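PDB 1XG2: pectinesterase inhibitor, which inhibits pectin methylesterase by forming a protein-protein complex with it, and may take part in regulating fruit ripening. Local coordinates for residues 13-16 / 17-20; 95-98 / 99-102. All blocks are in the same frame, centred on the assembly; numbering follows the deposited sequence.

Interaction 1: residues 13-16 / 17-20; sequences TRNP and SLCL
Cys19 N reaches back to Asn15 O at 3.0 Å and Leu20 N to Pro16 O at 3.0 Å, the first two i to i+4 backbone bonds of helix 16-24. The side chain of Asn15 takes the amide just before these: its OD1 accepts from Leu18 N at 3.1 Å with an N-H...O angle of 161°. Asn15 CG stands anti to the backbone N (chi1 -170°), which carries the amide group forward over the start of the helix, and Leu18 N comes to OD1 from above the plane of that amide. This is an N-cap, with Pro16 following as the first residue of the helix, a place where a ring nitrogen without a hydrogen costs no backbone bond. The amide also rests against Leu18, whose CB lies 3.5 Å from both CG and ND2 of Asn15. ND2 meanwhile donates to Asp138 on helix 127-149, so both ends of the amide are used and its rotation is fixed. Further round the turn, Thr13 leans on Cys19 from the loop: its OG1 is 3.7 Å from Cys19 CB, and its methyl CG2 lies 4.0 Å from Cys19 SG. That hydroxyl hydrogen-bonds to Cys10 O, while Cys19 SG forms the disulfide with Cys10, tying the loop and the helix start to the chain just past the end of helix 4-9.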
ATOM      1  N   THR B  13     -13.449 -10.952 -15.562  1.00 15.88           N
ATOM      2  CA  THR B  13     -12.013 -10.724 -15.524  1.00 16.15           C
ATOM      3  C   THR B  13     -11.603  -9.749 -16.613  1.00 16.57           C
ATOM      4  O   THR B  13     -12.333  -9.517 -17.573  1.00 16.04           O
ATOM      5  CB  THR B  13     -11.186 -12.047 -15.726  1.00 16.46           C
ATOM      6  OG1 THR B  13     -11.376 -12.559 -17.057  1.00 16.12           O
ATOM      7  CG2 THR B  13     -11.650 -13.161 -14.804  1.00 16.07           C
ATOM      8  N   ARG B  14     -10.397  -9.224 -16.489  1.00 16.22           N
ATOM      9  CA  ARG B  14      -9.893  -8.278 -17.468  1.00 16.42           C
ATOM     10  C   ARG B  14      -9.425  -8.945 -18.762  1.00 15.82           C
ATOM     11  O   ARG B  14      -9.276  -8.272 -19.784  1.00 15.32           O
ATOM     12  CB  ARG B  14      -8.794  -7.411 -16.852  1.00 17.38           C
ATOM     13  CG  ARG B  14      -7.592  -8.158 -16.419  1.00 19.75           C
ATOM     14  CD  ARG B  14      -6.820  -7.466 -15.303  1.00 22.79           C
ATOM     15  NE  ARG B  14      -5.789  -6.575 -15.830  1.00 25.58           N
ATOM     16  CZ  ARG B  14      -5.659  -5.287 -15.528  1.00 26.85           C
ATOM     17  NH1 ARG B  14      -6.523  -4.657 -14.748  1.00 29.57           N
ATOM     18  NH2 ARG B  14      -4.659  -4.604 -16.037  1.00 27.97           N
ATOM     19  N   ASN B  15      -9.210 -10.259 -18.736  1.00 14.47           N
ATOM     20  CA  ASN B  15      -8.881 -11.008 -19.947  1.00 13.87           C
ATOM     21  C   ASN B  15      -9.708 -12.302 -19.987  1.00 13.67           C
ATOM     22  O   ASN B  15      -9.226 -13.371 -19.606  1.00 12.34           O
ATOM     23  CB  ASN B  15      -7.376 -11.319 -20.002  1.00 13.89           C
ATOM     24  CG  ASN B  15      -6.943 -11.867 -21.340  1.00 14.91           C
ATOM     25  OD1 ASN B  15      -7.772 -12.331 -22.131  1.00 14.52           O
ATOM     26  ND2 ASN B  15      -5.630 -11.822 -21.607  1.00 11.88           N
ATOM     27  N   PRO B  16     -10.966 -12.201 -20.409  1.00 13.28           N
ATOM     28  CA  PRO B  16     -11.834 -13.384 -20.498  1.00 13.19           C
ATOM     29  C   PRO B  16     -11.293 -14.507 -21.381  1.00 12.92           C
ATOM     30  O   PRO B  16     -11.556 -15.666 -21.102  1.00 12.95           O
ATOM     31  CB  PRO B  16     -13.142 -12.811 -21.082  1.00 12.92           C
ATOM     32  CG  PRO B  16     -13.132 -11.390 -20.677  1.00 13.66           C
ATOM     33  CD  PRO B  16     -11.687 -10.962 -20.776  1.00 13.20           C
ATOM     34  N   SER B  17     -10.576 -14.183 -22.448  1.00 13.19           N
ATOM     35  CA  SER B  17     -10.037 -15.221 -23.318  1.00 13.84           C
ATOM     36  C   SER B  17      -9.015 -16.065 -22.569  1.00 14.03           C
ATOM     37  O   SER B  17      -9.019 -17.287 -22.665  1.00 14.31           O
ATOM     38  CB  SER B  17      -9.397 -14.613 -24.562  1.00 13.94           C
ATOM     39  OG  SER B  17     -10.389 -13.966 -25.329  1.00 15.63           O
ATOM     40  N   LEU B  18      -8.141 -15.399 -21.820  1.00 14.33           N
ATOM     41  CA  LEU B  18      -7.110 -16.085 -21.059  1.00 14.76           C
ATOM     42  C   LEU B  18      -7.728 -16.889 -19.927  1.00 14.38           C
ATOM     43  O   LEU B  18      -7.341 -18.025 -19.689  1.00 14.87           O
ATOM     44  CB  LEU B  18      -6.082 -15.105 -20.505  1.00 14.87           C
ATOM     45  CG  LEU B  18      -4.968 -15.787 -19.703  1.00 16.26           C
ATOM     46  CD1 LEU B  18      -4.198 -16.832 -20.532  1.00 17.90           C
ATOM     47  CD2 LEU B  18      -4.008 -14.731 -19.133  1.00 17.29           C
ATOM     48  N   CYS B  19      -8.695 -16.295 -19.244  1.00 14.34           N
ATOM     49  CA  CYS B  19      -9.435 -16.988 -18.206  1.00 14.33           C
ATOM     50  C   CYS B  19     -10.012 -18.311 -18.712  1.00 14.76           C
ATOM     51  O   CYS B  19      -9.820 -19.349 -18.084  1.00 13.98           O
ATOM     52  CB  CYS B  19     -10.548 -16.082 -17.667  1.00 14.88           C
ATOM     53  SG  CYS B  19     -11.629 -16.855 -16.440  1.00 15.27           S
ATOM     54  N   LEU B  20     -10.696 -18.270 -19.857  1.00 15.06           N
ATOM     55  CA  LEU B  20     -11.271 -19.477 -20.453  1.00 15.77           C
ATOM     56  C   LEU B  20     -10.206 -20.522 -20.757  1.00 15.84           C
ATOM     57  O   LEU B  20     -10.353 -21.674 -20.416  1.00 16.02           O
ATOM     58  CB  LEU B  20     -12.057 -19.132 -21.727  1.00 15.50           C
ATOM     59  CG  LEU B  20     -12.731 -20.330 -22.413  1.00 16.52           C
ATOM     60  CD1 LEU B  20     -13.748 -20.978 -21.478  1.00 16.38           C
ATOM     61  CD2 LEU B  20     -13.378 -19.907 -23.736  1.00 16.61           C
TER

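Interaction 2: residues 95-98 / 99-102; sequences SGDY and NSLN
The carboxylate of Asp97 is met from above its plane by two groups of Ser100, one at each oxygen: Ser100 N donates to OD1 at 3.1 Å and Ser100 OG to OD2 at 2.6 Å. Next along the chain, the ring of Tyr98 has Gly96 O over the centre of one face, 3.6 Å above the plane. With chi1 of Asp97 near trans (-177°), the carboxylate swings up to the first turn of helix 98-118 as its N-cap. A water bridges the cap to the next amide, donating to Asp97 OD1 and accepting from Asn99 N at 3.1 Å. The regular backbone bonds then begin, with Leu101 N on Asp97 O and Asn102 N on Tyr98 O. Just before the cap, Gly96 ends helix 66-95 in a Schellman motif, with positive phi, so one helix stops and the next starts within a very short link. With its proton given to Asp97, Ser100 OG accepts from Arg140 of the pectinesterase chain, and Asn102 reaches Ala192 and Asn190 of that chain. The bond to Asp97 probably orients the serine hydroxyl for this, while the positive end of the helix dipole and, through Ser100, the arginine would probably favour the charged form of Asp97.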
ATOM      1  N   SER B  95      -9.538 -22.314   4.340  1.00 18.50           N
ATOM      2  CA  SER B  95     -10.120 -21.960   5.634  1.00 18.29           C
ATOM      3  C   SER B  95     -11.437 -21.185   5.485  1.00 18.23           C
ATOM      4  O   SER B  95     -12.177 -20.975   6.438  1.00 18.80           O
ATOM      5  CB  SER B  95      -9.103 -21.114   6.401  1.00 18.24           C
ATOM      6  OG  SER B  95      -8.155 -21.975   7.032  0.50 17.75           O
ATOM      7  N   GLY B  96     -11.776 -20.773   4.272  1.00 17.41           N
ATOM      8  CA  GLY B  96     -12.981 -20.000   4.044  1.00 16.66           C
ATOM      9  C   GLY B  96     -12.837 -18.522   4.371  1.00 16.13           C
ATOM     10  O   GLY B  96     -13.820 -17.833   4.538  1.00 16.85           O
ATOM     11  N   ASP B  97     -11.607 -18.033   4.460  1.00 15.68           N
ATOM     12  CA  ASP B  97     -11.360 -16.615   4.729  1.00 14.73           C
ATOM     13  C   ASP B  97     -11.203 -15.892   3.385  1.00 14.44           C
ATOM     14  O   ASP B  97     -10.094 -15.626   2.921  1.00 13.29           O
ATOM     15  CB  ASP B  97     -10.110 -16.489   5.596  1.00 14.45           C
ATOM     16  CG  ASP B  97      -9.798 -15.071   5.998  1.00 14.66           C
ATOM     17  OD1 ASP B  97     -10.526 -14.138   5.587  1.00 13.23           O
ATOM     18  OD2 ASP B  97      -8.815 -14.814   6.727  1.00 14.69           O
ATOM     19  N   TYR B  98     -12.339 -15.560   2.784  1.00 14.37           N
ATOM     20  CA  TYR B  98     -12.355 -14.999   1.439  1.00 14.42           C
ATOM     21  C   TYR B  98     -11.905 -13.544   1.430  1.00 14.60           C
ATOM     22  O   TYR B  98     -11.433 -13.055   0.402  1.00 14.19           O
ATOM     23  CB  TYR B  98     -13.751 -15.130   0.812  1.00 15.02           C
ATOM     24  CG  TYR B  98     -14.286 -16.538   0.897  1.00 14.27           C
ATOM     25  CD1 TYR B  98     -15.598 -16.785   1.292  1.00 15.74           C
ATOM     26  CD2 TYR B  98     -13.463 -17.624   0.637  1.00 16.69           C
ATOM     27  CE1 TYR B  98     -16.082 -18.084   1.402  1.00 16.54           C
ATOM     28  CE2 TYR B  98     -13.935 -18.931   0.752  1.00 16.63           C
ATOM     29  CZ  TYR B  98     -15.244 -19.150   1.135  1.00 17.94           C
ATOM     30  OH  TYR B  98     -15.698 -20.454   1.231  1.00 20.52           O
ATOM     31  N   ASN B  99     -12.039 -12.863   2.568  1.00 13.96           N
ATOM     32  CA  ASN B  99     -11.550 -11.484   2.676  1.00 14.23           C
ATOM     33  C   ASN B  99     -10.030 -11.484   2.583  1.00 13.30           C
ATOM     34  O   ASN B  99      -9.466 -10.726   1.803  1.00 12.52           O
ATOM     35  CB  ASN B  99     -12.046 -10.812   3.947  1.00 14.71           C
ATOM     36  CG  ASN B  99     -13.523 -10.487   3.894  1.00 17.58           C
ATOM     37  OD1 ASN B  99     -14.039 -10.096   2.849  1.00 22.19           O
ATOM     38  ND2 ASN B  99     -14.221 -10.641   5.036  1.00 19.39           N
ATOM     39  N   SER B 100      -9.366 -12.389   3.307  1.00 12.29           N
ATOM     40  CA  SER B 100      -7.915 -12.481   3.225  1.00 12.05           C
ATOM     41  C   SER B 100      -7.482 -12.956   1.849  1.00 11.79           C
ATOM     42  O   SER B 100      -6.480 -12.498   1.326  1.00 10.96           O
ATOM     43  CB  SER B 100      -7.337 -13.394   4.307  1.00 12.30           C
ATOM     44  OG  SER B 100      -7.565 -12.843   5.592  1.00 13.39           O
ATOM     45  N   LEU B 101      -8.246 -13.865   1.256  1.00 11.48           N
ATOM     46  CA  LEU B 101      -7.923 -14.348  -0.083  1.00 11.22           C
ATOM     47  C   LEU B 101      -7.879 -13.178  -1.055  1.00 10.88           C
ATOM     48  O   LEU B 101      -6.935 -13.062  -1.826  1.00 10.35           O
ATOM     49  CB  LEU B 101      -8.945 -15.380  -0.543  1.00 11.89           C
ATOM     50  CG  LEU B 101      -8.944 -15.751  -2.024  1.00 11.42           C
ATOM     51  CD1 LEU B 101      -7.651 -16.449  -2.371  1.00 11.97           C
ATOM     52  CD2 LEU B 101     -10.126 -16.652  -2.312  1.00 13.62           C
ATOM     53  N   ASN B 102      -8.879 -12.303  -1.005  1.00 10.33           N
ATOM     54  CA  ASN B 102      -8.899 -11.155  -1.920  1.00 10.74           C
ATOM     55  C   ASN B 102      -7.662 -10.265  -1.713  1.00 10.91           C
ATOM     56  O   ASN B 102      -6.925  -9.985  -2.649  1.00 10.77           O
ATOM     57  CB  ASN B 102     -10.188 -10.348  -1.771  1.00 10.28           C
ATOM     58  CG  ASN B 102     -10.307  -9.272  -2.808  1.00 11.39           C
ATOM     59  OD1 ASN B 102      -9.514  -8.308  -2.850  1.00 15.62           O
ATOM     60  ND2 ASN B 102     -11.302  -9.409  -3.650  1.00  8.38           N
TER
HETATM   61  O   HOH W   1     -13.504 -13.531   5.235  1.00 27.58           O

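How the interactions relate
Interactions 1 and 2 both mark helix starts, of helix 16-24 and helix 98-118, with a polar residue capping the amide three positions on: an asparagine in 13-20, an aspartate in 95-102. Their centres are 22 Å apart and their nearest atoms about 12 Å, so they do not touch. Both pack on helix 127-149: Thr13, Leu18 and Cys19 from one contact, Leu101 and Asn102 from the other. Both segments also reach the bound pectinesterase, but unequally. From 13-16, Arg14, which takes no part in the capping contact itself, packs on Thr187 of that chain, whereas interaction 2 hydrogen-bonds to it through Ser100 and Asn102.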